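Local coordinates for G-protein alpha subunit Galpha7 (Naegleria fowleri, PDB 6NE6) that probably binds and hydrolyses GTP as the alpha subunit of a heterotrimeric G protein, switching between nucleotide states to relay signals from receptors, at residues S72-E75 with N76-R79; E274-P277 with D278-K281; Q28-I32 with Y33-F37. All coordinates share one frame; numbering follows the deposited sequence.

Contact 1 (S72-E75 with N76-R79); sequences STEE and NRQR. With EDO (1,2-ethanediol), chain E.
Arg77 grips the carboxylate of Glu74, one turn back along the helix, side-on with two nitrogens, one to each oxygen. Its NE reaches Glu74 OE1 at 3.0 Å along an almost straight bond (177°), arriving from above the carboxylate plane, while NH2 forms a short salt bridge of 2.5 Å to Glu74 OE2 on the syn side. The two flat groups are turned 44° against each other, so the pair is bidentate but not coplanar. Glu74 can reach because its CG stands anti to the backbone N and the chain then bends at chi2. A 1,2-ethanediol gives a further hydrogen bond to Glu74 OE1, and Glu81 takes the remaining Arg77 NH1, placing the guanidinium between two acidic side chains.

The second pair, Glu75 and Arg79, is gripped differently: NH1 (2.7 Å) and NH2 of Arg79 both converge on Glu75 OE2, on its anti side, with the planes 78° apart. Arg79 NH1 also donates to Asn76 OD1, and Asp105 binds its NE, so acceptors at several points fix the rotation of this guanidinium. Two bonds on one oxygen would probably favour the charged carboxylate.

Thr73 opens the helix: its OG1 accepts from Asn76 N at 3.1 Å, and the methylene CB of Asn76 lies 3.5 Å from the same OG1. Backbone bonds from Arg77 N to Thr73 O and from Gln78 N to Glu74 O start the helical ladder. Outward, Gln78 packs its CG and amide across Glu74, while Asn76 and Arg79 lean on Glu108 and Leu109 of helix 100-109. This is a threonine N-cap followed by i to i+3 and i to i+4 salt bridges, at the start of helix 74-89.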
ATOM      1  N   SER A  72     -10.473  -7.882  29.216  1.00 18.73           N
ATOM      2  CA  SER A  72     -10.087  -7.929  30.630  1.00 18.81           C
ATOM      3  C   SER A  72     -11.168  -7.414  31.580  1.00 18.16           C
ATOM      4  O   SER A  72     -11.261  -7.898  32.713  1.00 19.88           O
ATOM      5  CB  SER A  72      -8.801  -7.133  30.846  1.00 18.61           C
ATOM      6  OG  SER A  72      -9.026  -5.746  30.682  1.00 19.89           O
ATOM      7  N   THR A  73     -11.958  -6.423  31.171  1.00 17.90           N
ATOM      8  CA  THR A  73     -12.898  -5.764  32.070  1.00 18.81           C
ATOM      9  C   THR A  73     -14.234  -5.583  31.373  1.00 20.23           C
ATOM     10  O   THR A  73     -14.314  -5.529  30.143  1.00 20.26           O
ATOM     11  CB  THR A  73     -12.408  -4.380  32.538  1.00 18.93           C
ATOM     12  OG1 THR A  73     -12.278  -3.523  31.405  1.00 18.30           O
ATOM     13  CG2 THR A  73     -11.062  -4.474  33.246  1.00 21.07           C
ATOM     14  N   GLU A  74     -15.292  -5.482  32.185  1.00 22.21           N
ATOM     15  CA  GLU A  74     -16.611  -5.198  31.631  1.00 22.03           C
ATOM     16  C   GLU A  74     -16.630  -3.835  30.957  1.00 21.22           C
ATOM     17  O   GLU A  74     -17.295  -3.649  29.933  1.00 22.19           O
ATOM     18  CB  GLU A  74     -17.682  -5.264  32.721  1.00 26.01           C
ATOM     19  CG  GLU A  74     -19.083  -4.966  32.198  1.00 26.97           C
ATOM     20  CD  GLU A  74     -19.614  -6.041  31.248  1.00 42.12           C
ATOM     21  OE1 GLU A  74     -19.019  -7.140  31.176  1.00 44.83           O
ATOM     22  OE2 GLU A  74     -20.636  -5.784  30.574  1.00 48.06           O
ATOM     23  N   GLU A  75     -15.902  -2.865  31.517  1.00 22.77           N
ATOM     24  CA  GLU A  75     -15.828  -1.549  30.889  1.00 21.68           C
ATOM     25  C   GLU A  75     -15.274  -1.633  29.468  1.00 19.19           C
ATOM     26  O   GLU A  75     -15.837  -1.042  28.537  1.00 19.71           O
ATOM     27  CB  GLU A  75     -14.978  -0.613  31.747  1.00 25.47           C
ATOM     28  CG  GLU A  75     -14.792   0.750  31.139  1.00 28.76           C
ATOM     29  CD  GLU A  75     -13.761   1.588  31.884  1.00 30.01           C
ATOM     30  OE1 GLU A  75     -13.667   1.476  33.125  1.00 26.44           O
ATOM     31  OE2 GLU A  75     -13.035   2.358  31.217  1.00 26.47           O
ATOM     32  N   ASN A  76     -14.158  -2.348  29.274  1.00 18.23           N
ATOM     33  CA  ASN A  76     -13.612  -2.473  27.921  1.00 17.18           C
ATOM     34  C   ASN A  76     -14.472  -3.367  27.034  1.00 17.04           C
ATOM     35  O   ASN A  76     -14.489  -3.188  25.807  1.00 18.27           O
ATOM     36  CB  ASN A  76     -12.176  -3.000  27.968  1.00 18.23           C
ATOM     37  CG  ASN A  76     -11.170  -1.904  28.199  1.00 17.76           C
ATOM     38  OD1 ASN A  76     -11.532  -0.731  28.294  1.00 20.24           O
ATOM     39  ND2 ASN A  76      -9.901  -2.275  28.304  1.00 16.10           N
ATOM     40  N   ARG A  77     -15.191  -4.326  27.623  1.00 18.47           N
ATOM     41  CA  ARG A  77     -16.093  -5.136  26.818  1.00 22.62           C
ATOM     42  C   ARG A  77     -17.231  -4.286  26.266  1.00 18.36           C
ATOM     43  O   ARG A  77     -17.605  -4.420  25.096  1.00 18.96           O
ATOM     44  CB  ARG A  77     -16.654  -6.298  27.636  1.00 21.72           C
ATOM     45  CG  ARG A  77     -17.233  -7.404  26.751  1.00 35.74           C
ATOM     46  CD  ARG A  77     -18.106  -8.374  27.527  1.00 42.78           C
ATOM     47  NE  ARG A  77     -19.205  -7.680  28.190  1.00 48.37           N
ATOM     48  CZ  ARG A  77     -20.318  -7.284  27.579  1.00 55.92           C
ATOM     49  NH1 ARG A  77     -20.483  -7.514  26.284  1.00 55.27           N
ATOM     50  NH2 ARG A  77     -21.266  -6.656  28.264  1.00 56.57           N
ATOM     51  N   GLN A  78     -17.786  -3.404  27.093  1.00 19.95           N
ATOM     52  CA  GLN A  78     -18.877  -2.555  26.629  1.00 23.14           C
ATOM     53  C   GLN A  78     -18.368  -1.529  25.633  1.00 21.74           C
ATOM     54  O   GLN A  78     -19.056  -1.188  24.666  1.00 21.66           O
ATOM     55  CB  GLN A  78     -19.551  -1.879  27.823  1.00 27.23           C
ATOM     56  CG  GLN A  78     -20.317  -2.856  28.702  1.00 38.44           C
ATOM     57  CD  GLN A  78     -20.742  -2.258  30.033  1.00 55.03           C
ATOM     58  OE1 GLN A  78     -20.249  -1.206  30.445  1.00 61.74           O
ATOM     59  NE2 GLN A  78     -21.658  -2.935  30.717  1.00 54.15           N
ATOM     60  N   ARG A  79     -17.146  -1.050  25.848  1.00 18.64           N
ATOM     61  CA  ARG A  79     -16.502  -0.150  24.905  1.00 20.84           C
ATOM     62  C   ARG A  79     -16.305  -0.831  23.553  1.00 21.37           C
ATOM     63  O   ARG A  79     -16.566  -0.239  22.497  1.00 17.92           O
ATOM     64  CB  ARG A  79     -15.178   0.301  25.526  1.00 23.02           C
ATOM     65  CG  ARG A  79     -14.405   1.361  24.814  1.00 27.64           C
ATOM     66  CD  ARG A  79     -13.264   1.835  25.726  1.00 20.15           C
ATOM     67  NE  ARG A  79     -13.718   2.844  26.683  1.00 19.14           N
ATOM     68  CZ  ARG A  79     -13.512   2.805  27.996  1.00 19.99           C
ATOM     69  NH1 ARG A  79     -12.827   1.808  28.558  1.00 19.39           N
ATOM     70  NH2 ARG A  79     -13.993   3.788  28.762  1.00 25.00           N
TER
HETATM   71  C1  EDO E 404     -15.755  -9.083  30.794  1.00 51.89           C
HETATM   72  O1  EDO E 404     -16.953  -8.807  31.529  1.00 50.96           O
HETATM   73  C2  EDO E 404     -14.565  -9.052  31.744  1.00 52.03           C
HETATM   74  O2  EDO E 404     -14.724 -10.060  32.748  1.00 50.12           O

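Contact 2 (E274-P277 with D278-K281); sequences ENDP and DAAK
Asp276 turns its carboxylate back over the first turn of the helix, across the methyl of Ala279, and Pro277 follows it as the first helical residue. A chi1 of -173° swings CG to the side facing the first amides of the helix, where Asp276 OD1 accepts from Ala279 N at 3.0 Å along a nearly straight N-H line. The donor stands well above the carboxylate plane, 61° out of it, so the carboxylate is turned largely broadside to the amide. The same rotation lays Asp276 CG 3.6 Å from Ala279 CB, giving the cap a small apolar contact beside its polar one. Asp278 N lies 3.2 Å from the same OD1.

Asp278 points its own carboxylate elsewhere, to the ammonium of Lys281. Their salt bridge, Lys281 NZ to Asp278 OD1, measures 3.0 Å and also meets its oxygen from above the plane. Lys281 gets there with an extended chain whose CG sits between the backbone N and carbonyl carbon (chi1 76°), drawing CB and CG past Pro277 O, each at 3.4 Å. The ammonium also bonds to His250 and makes a cation-pi contact with Phe302.

The backbone ladder begins with Ala280 N to Asp276 O and Lys281 N to Pro277 O, the latter 2.8 Å. Pro277 meets Val254 and Ile257 of helix 250-258, while Ala280 touches Phe253 of that helix. The negative carboxylate at the amino end of the helix would probably interact favourably with its dipole. The whole is an aspartate N-cap with proline at the first helical position, starting helix 277-291.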
ATOM      1  N   GLU A 274      16.942 -19.120   9.026  1.00 27.66           N
ATOM      2  CA  GLU A 274      15.894 -18.462   9.789  1.00 26.03           C
ATOM      3  C   GLU A 274      16.290 -17.030  10.142  1.00 25.47           C
ATOM      4  O   GLU A 274      17.472 -16.712  10.297  1.00 33.11           O
ATOM      5  CB  GLU A 274      15.616 -19.238  11.074  1.00 29.97           C
ATOM      6  CG  GLU A 274      15.194 -20.670  10.856  1.00 36.84           C
ATOM      7  CD  GLU A 274      13.802 -20.775  10.269  1.00 41.23           C
ATOM      8  OE1 GLU A 274      12.933 -19.953  10.635  1.00 34.17           O
ATOM      9  OE2 GLU A 274      13.583 -21.677   9.437  1.00 45.46           O
ATOM     10  N   ASN A 275      15.276 -16.175  10.300  1.00 25.93           N
ATOM     11  CA  ASN A 275      15.459 -14.773  10.698  1.00 23.11           C
ATOM     12  C   ASN A 275      16.499 -14.068   9.825  1.00 23.87           C
ATOM     13  O   ASN A 275      17.249 -13.220  10.302  1.00 29.08           O
ATOM     14  CB  ASN A 275      15.845 -14.657  12.182  1.00 24.61           C
ATOM     15  CG  ASN A 275      14.849 -15.338  13.103  1.00 33.65           C
ATOM     16  OD1 ASN A 275      13.865 -14.734  13.533  1.00 37.79           O
ATOM     17  ND2 ASN A 275      15.104 -16.598  13.414  1.00 35.57           N
ATOM     18  N   ASP A 276      16.556 -14.427   8.542  1.00 23.27           N
ATOM     19  CA  ASP A 276      17.525 -13.874   7.589  1.00 21.33           C
ATOM     20  C   ASP A 276      16.753 -13.186   6.471  1.00 19.94           C
ATOM     21  O   ASP A 276      16.312 -13.854   5.515  1.00 21.07           O
ATOM     22  CB  ASP A 276      18.413 -14.985   7.028  1.00 21.96           C
ATOM     23  CG  ASP A 276      19.550 -14.469   6.150  1.00 29.31           C
ATOM     24  OD1 ASP A 276      19.423 -13.405   5.501  1.00 25.99           O
ATOM     25  OD2 ASP A 276      20.587 -15.160   6.093  1.00 32.39           O
ATOM     26  N   PRO A 277      16.547 -11.868   6.544  1.00 19.72           N
ATOM     27  CA  PRO A 277      15.709 -11.209   5.531  1.00 15.39           C
ATOM     28  C   PRO A 277      16.321 -11.211   4.148  1.00 14.04           C
ATOM     29  O   PRO A 277      15.580 -11.224   3.156  1.00 16.79           O
ATOM     30  CB  PRO A 277      15.559  -9.776   6.062  1.00 23.45           C
ATOM     31  CG  PRO A 277      15.936  -9.847   7.521  1.00 27.05           C
ATOM     32  CD  PRO A 277      16.921 -10.961   7.646  1.00 23.20           C
ATOM     33  N   ASP A 278      17.649 -11.161   4.050  1.00 18.38           N
ATOM     34  CA  ASP A 278      18.266 -11.084   2.731  1.00 19.93           C
ATOM     35  C   ASP A 278      18.131 -12.405   1.990  1.00 20.54           C
ATOM     36  O   ASP A 278      17.815 -12.424   0.794  1.00 20.71           O
ATOM     37  CB  ASP A 278      19.732 -10.665   2.868  1.00 26.79           C
ATOM     38  CG  ASP A 278      19.884  -9.190   3.214  1.00 31.11           C
ATOM     39  OD1 ASP A 278      18.873  -8.453   3.163  1.00 33.81           O
ATOM     40  OD2 ASP A 278      21.009  -8.767   3.535  1.00 35.41           O
ATOM     41  N   ALA A 279      18.347 -13.522   2.686  1.00 20.08           N
ATOM     42  CA  ALA A 279      18.132 -14.821   2.061  1.00 20.55           C
ATOM     43  C   ALA A 279      16.676 -14.992   1.658  1.00 19.43           C
ATOM     44  O   ALA A 279      16.379 -15.500   0.569  1.00 18.09           O
ATOM     45  CB  ALA A 279      18.567 -15.945   3.005  1.00 23.22           C
ATOM     46  N   ALA A 280      15.755 -14.547   2.518  1.00 16.30           N
ATOM     47  CA  ALA A 280      14.337 -14.712   2.239  1.00 19.75           C
ATOM     48  C   ALA A 280      13.891 -13.820   1.085  1.00 17.67           C
ATOM     49  O   ALA A 280      13.123 -14.257   0.221  1.00 14.28           O
ATOM     50  CB  ALA A 280      13.522 -14.425   3.500  1.00 18.84           C
ATOM     51  N   LYS A 281      14.376 -12.576   1.025  1.00 16.95           N
ATOM     52  CA  LYS A 281      13.914 -11.721  -0.062  1.00 17.26           C
ATOM     53  C   LYS A 281      14.509 -12.155  -1.393  1.00 15.19           C
ATOM     54  O   LYS A 281      13.863 -11.995  -2.437  1.00 16.76           O
ATOM     55  CB  LYS A 281      14.218 -10.242   0.222  1.00 15.84           C
ATOM     56  CG  LYS A 281      15.672  -9.830   0.029  1.00 16.33           C
ATOM     57  CD  LYS A 281      15.894  -8.420   0.578  1.00 19.56           C
ATOM     58  CE  LYS A 281      17.306  -7.934   0.316  1.00 21.35           C
ATOM     59  NZ  LYS A 281      17.610  -6.694   1.113  1.00 23.58           N
TER

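Contact 3 (Q28-I32 with Y33-F37); sequences QMRLI and YNNGF. With EDO (1,2-ethanediol), chain I.
Arg30, on the last turn of helix 22-32, sends its side chain along the loop that follows, and most of its length meets Asn35, Gly36 or Phe37. CB lies 3.4 Å from Asn35 O, and CG and CD continue past that oxygen. The bend at chi3 (53°) then swings the guanidinium across it: NE donates to Asn35 O at 2.8 Å, nearly on the line of the carbonyl, and NH2 adds a second bond to the same oxygen from above the carbonyl plane. NH2 also makes a weak bond to Gly36 O. CZ and NH1 carry the contact on to Phe37, whose CD1 sits 3.5 Å above one face of the guanidinium; the ring presents its edge to NH1, 3.7 Å from CE1, with the planes 68° apart. Glu41 completes the group through a salt bridge at NH1.

The backbone of Arg30 is engaged as well. Its O accepts from Asn35 N at 2.8 Å, while Asn34 N donates to Leu31 O; with Asn34 at positive phi (61°), this is a Schellman motif closing the helix.

Around it the apolar side chains pack. Ile32 CG2 lies over one face of the Tyr33 ring, a CH-pi contact 4.0 Å from its centroid. Met29 runs alongside Tyr33 with its sulfur at the ring edge, a Met-aromatic contact, and CE 3.6 Å from Tyr33 CE1. Leu31 CD2 touches Gly36 CA and Phe37 CE2, while Phe168 stacks on Tyr33.

Chemically, Arg30 holds the turn-off from the helix at two levels: its carbonyl oxygen accepts the Asn35 N-H of the Schellman motif, and its guanidinium, the charge balanced by Glu41, holds the Asn35 carbonyl with two bonds and that of Gly36 with a weak third.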
ATOM      1  N   GLN A  28       4.042   9.747  -2.504  1.00 11.48           N
ATOM      2  CA  GLN A  28       5.397  10.209  -2.223  1.00 14.49           C
ATOM      3  C   GLN A  28       5.950  11.015  -3.387  1.00 13.35           C
ATOM      4  O   GLN A  28       6.651  12.016  -3.179  1.00 15.09           O
ATOM      5  CB  GLN A  28       6.314   9.029  -1.918  1.00 16.93           C
ATOM      6  CG  GLN A  28       5.984   8.326  -0.624  1.00 18.26           C
ATOM      7  CD  GLN A  28       6.485   9.057   0.619  1.00 17.40           C
ATOM      8  OE1 GLN A  28       6.325  10.278   0.761  1.00 20.13           O
ATOM      9  NE2 GLN A  28       7.093   8.307   1.531  1.00 15.45           N
ATOM     10  N   MET A  29       5.641  10.598  -4.621  1.00 11.51           N
ATOM     11  CA  MET A  29       6.089  11.356  -5.787  1.00 12.60           C
ATOM     12  C   MET A  29       5.484  12.754  -5.790  1.00 11.26           C
ATOM     13  O   MET A  29       6.165  13.732  -6.129  1.00 14.44           O
ATOM     14  CB  MET A  29       5.732  10.614  -7.078  1.00 15.33           C
ATOM     15  CG  MET A  29       6.734   9.522  -7.469  1.00 25.24           C
ATOM     16  SD  MET A  29       8.310  10.186  -8.036  1.00 27.11           S
ATOM     17  CE  MET A  29       7.898  10.625  -9.726  1.00 25.14           C
ATOM     18  N   ARG A  30       4.207  12.871  -5.410  1.00 12.25           N
ATOM     19  CA  ARG A  30       3.607  14.196  -5.248  1.00 14.84           C
ATOM     20  C   ARG A  30       4.432  15.052  -4.296  1.00 16.12           C
ATOM     21  O   ARG A  30       4.679  16.239  -4.562  1.00 14.79           O
ATOM     22  CB  ARG A  30       2.165  14.080  -4.737  1.00 10.70           C
ATOM     23  CG  ARG A  30       1.162  13.609  -5.785  1.00  9.83           C
ATOM     24  CD  ARG A  30      -0.288  13.778  -5.294  1.00 14.87           C
ATOM     25  NE  ARG A  30      -0.549  15.144  -4.827  1.00 14.32           N
ATOM     26  CZ  ARG A  30      -1.705  15.552  -4.301  1.00 15.50           C
ATOM     27  NH1 ARG A  30      -2.733  14.716  -4.188  1.00 17.21           N
ATOM     28  NH2 ARG A  30      -1.836  16.802  -3.889  1.00 15.34           N
ATOM     29  N   LEU A  31       4.856  14.471  -3.165  1.00 13.02           N
ATOM     30  CA  LEU A  31       5.608  15.243  -2.184  1.00 14.99           C
ATOM     31  C   LEU A  31       6.996  15.584  -2.708  1.00 16.29           C
ATOM     32  O   LEU A  31       7.467  16.714  -2.530  1.00 19.24           O
ATOM     33  CB  LEU A  31       5.696  14.476  -0.860  1.00 16.79           C
ATOM     34  CG  LEU A  31       4.333  14.199  -0.210  1.00 14.10           C
ATOM     35  CD1 LEU A  31       4.474  13.422   1.101  1.00 14.17           C
ATOM     36  CD2 LEU A  31       3.585  15.511   0.029  1.00 18.94           C
ATOM     37  N   ILE A  32       7.639  14.639  -3.401  1.00 15.80           N
ATOM     38  CA  ILE A  32       8.984  14.879  -3.913  1.00 14.96           C
ATOM     39  C   ILE A  32       8.994  16.049  -4.883  1.00 15.75           C
ATOM     40  O   ILE A  32       9.962  16.826  -4.928  1.00 18.44           O
ATOM     41  CB  ILE A  32       9.530  13.589  -4.554  1.00 18.03           C
ATOM     42  CG1 ILE A  32       9.826  12.547  -3.466  1.00 17.75           C
ATOM     43  CG2 ILE A  32      10.802  13.866  -5.349  1.00 20.73           C
ATOM     44  CD1 ILE A  32      10.000  11.143  -4.031  1.00 19.44           C
ATOM     45  N   TYR A  33       7.910  16.229  -5.638  1.00 17.30           N
ATOM     46  CA  TYR A  33       7.836  17.253  -6.672  1.00 17.79           C
ATOM     47  C   TYR A  33       6.919  18.408  -6.277  1.00 18.46           C
ATOM     48  O   TYR A  33       6.311  19.049  -7.134  1.00 18.53           O
ATOM     49  CB  TYR A  33       7.424  16.612  -7.998  1.00 12.13           C
ATOM     50  CG  TYR A  33       8.579  15.796  -8.534  1.00 13.47           C
ATOM     51  CD1 TYR A  33       8.585  14.412  -8.449  1.00 17.28           C
ATOM     52  CD2 TYR A  33       9.704  16.429  -9.052  1.00 19.57           C
ATOM     53  CE1 TYR A  33       9.665  13.676  -8.906  1.00 21.15           C
ATOM     54  CE2 TYR A  33      10.784  15.703  -9.510  1.00 19.49           C
ATOM     55  CZ  TYR A  33      10.756  14.328  -9.437  1.00 25.51           C
ATOM     56  OH  TYR A  33      11.828  13.607  -9.896  1.00 23.66           O
ATOM     57  N   ASN A  34       6.838  18.703  -4.977  1.00 16.86           N
ATOM     58  CA  ASN A  34       6.241  19.954  -4.500  1.00 17.66           C
ATOM     59  C   ASN A  34       4.781  20.067  -4.903  1.00 16.90           C
ATOM     60  O   ASN A  34       4.280  21.156  -5.208  1.00 21.05           O
ATOM     61  CB  ASN A  34       7.024  21.164  -5.001  1.00 20.78           C
ATOM     62  CG  ASN A  34       8.457  21.139  -4.552  1.00 35.22           C
ATOM     63  OD1 ASN A  34       8.749  20.798  -3.407  1.00 37.77           O
ATOM     64  ND2 ASN A  34       9.368  21.479  -5.456  1.00 42.78           N
ATOM     65  N   ASN A  35       4.078  18.940  -4.880  1.00 13.94           N
ATOM     66  CA  ASN A  35       2.672  18.889  -5.246  1.00 14.02           C
ATOM     67  C   ASN A  35       1.875  18.267  -4.109  1.00 14.55           C
ATOM     68  O   ASN A  35       1.100  17.325  -4.293  1.00 16.05           O
ATOM     69  CB  ASN A  35       2.527  18.109  -6.555  1.00 17.51           C
ATOM     70  CG  ASN A  35       1.120  18.155  -7.127  1.00 18.59           C
ATOM     71  OD1 ASN A  35       0.350  19.091  -6.872  1.00 21.03           O
ATOM     72  ND2 ASN A  35       0.783  17.146  -7.924  1.00 16.62           N
ATOM     73  N   GLY A  36       2.086  18.805  -2.911  1.00 17.00           N
ATOM     74  CA  GLY A  36       1.582  18.218  -1.685  1.00 17.77           C
ATOM     75  C   GLY A  36       0.101  18.466  -1.460  1.00 18.33           C
ATOM     76  O   GLY A  36      -0.625  18.993  -2.302  1.00 16.32           O
ATOM     77  N   PHE A  37      -0.351  18.057  -0.284  1.00 15.79           N
ATOM     78  CA  PHE A  37      -1.783  17.990  -0.029  1.00 13.78           C
ATOM     79  C   PHE A  37      -2.321  19.334   0.426  1.00 13.31           C
ATOM     80  O   PHE A  37      -1.781  19.965   1.339  1.00 17.22           O
ATOM     81  CB  PHE A  37      -2.044  16.899   1.002  1.00 14.82           C
ATOM     82  CG  PHE A  37      -1.392  15.609   0.629  1.00 15.44           C
ATOM     83  CD1 PHE A  37      -1.746  14.978  -0.555  1.00 18.33           C
ATOM     84  CD2 PHE A  37      -0.398  15.054   1.417  1.00 15.20           C
ATOM     85  CE1 PHE A  37      -1.132  13.785  -0.937  1.00 22.16           C
ATOM     86  CE2 PHE A  37       0.225  13.854   1.048  1.00 15.93           C
ATOM     87  CZ  PHE A  37      -0.146  13.227  -0.128  1.00 18.68           C
TER
HETATM   88  C1  EDO I 408       4.256  21.902  -1.920  1.00 41.83           C
HETATM   89  O1  EDO I 408       4.019  20.492  -1.833  1.00 29.36           O
HETATM   90  C2  EDO I 408       3.010  22.571  -2.480  1.00 46.68           C
HETATM   91  O2  EDO I 408       1.867  22.138  -1.729  1.00 50.33           O

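In the fold
From the N terminus the chain meets contact 3 first, where helix 22-32, whose start belongs to the probable P-loop, ends and turns toward helix 39-66. Contact 1 follows at the start of helix 74-89, and contact 2 at the start of helix 277-291. Each is a local turn at a helix end, so they run in series without nesting or crossing: one helix closes and two open. Contact 3 adjoins strand 163-170 and helix 308-326, contact 1 leans on helix 100-109, and contact 2 on helix 250-258. They do not touch: contacts 2 and 3 have centres about 33 Å apart, whereas the centre of contact 1 is about 41 Å from that of contact 2 and about 43 Å from that of contact 3.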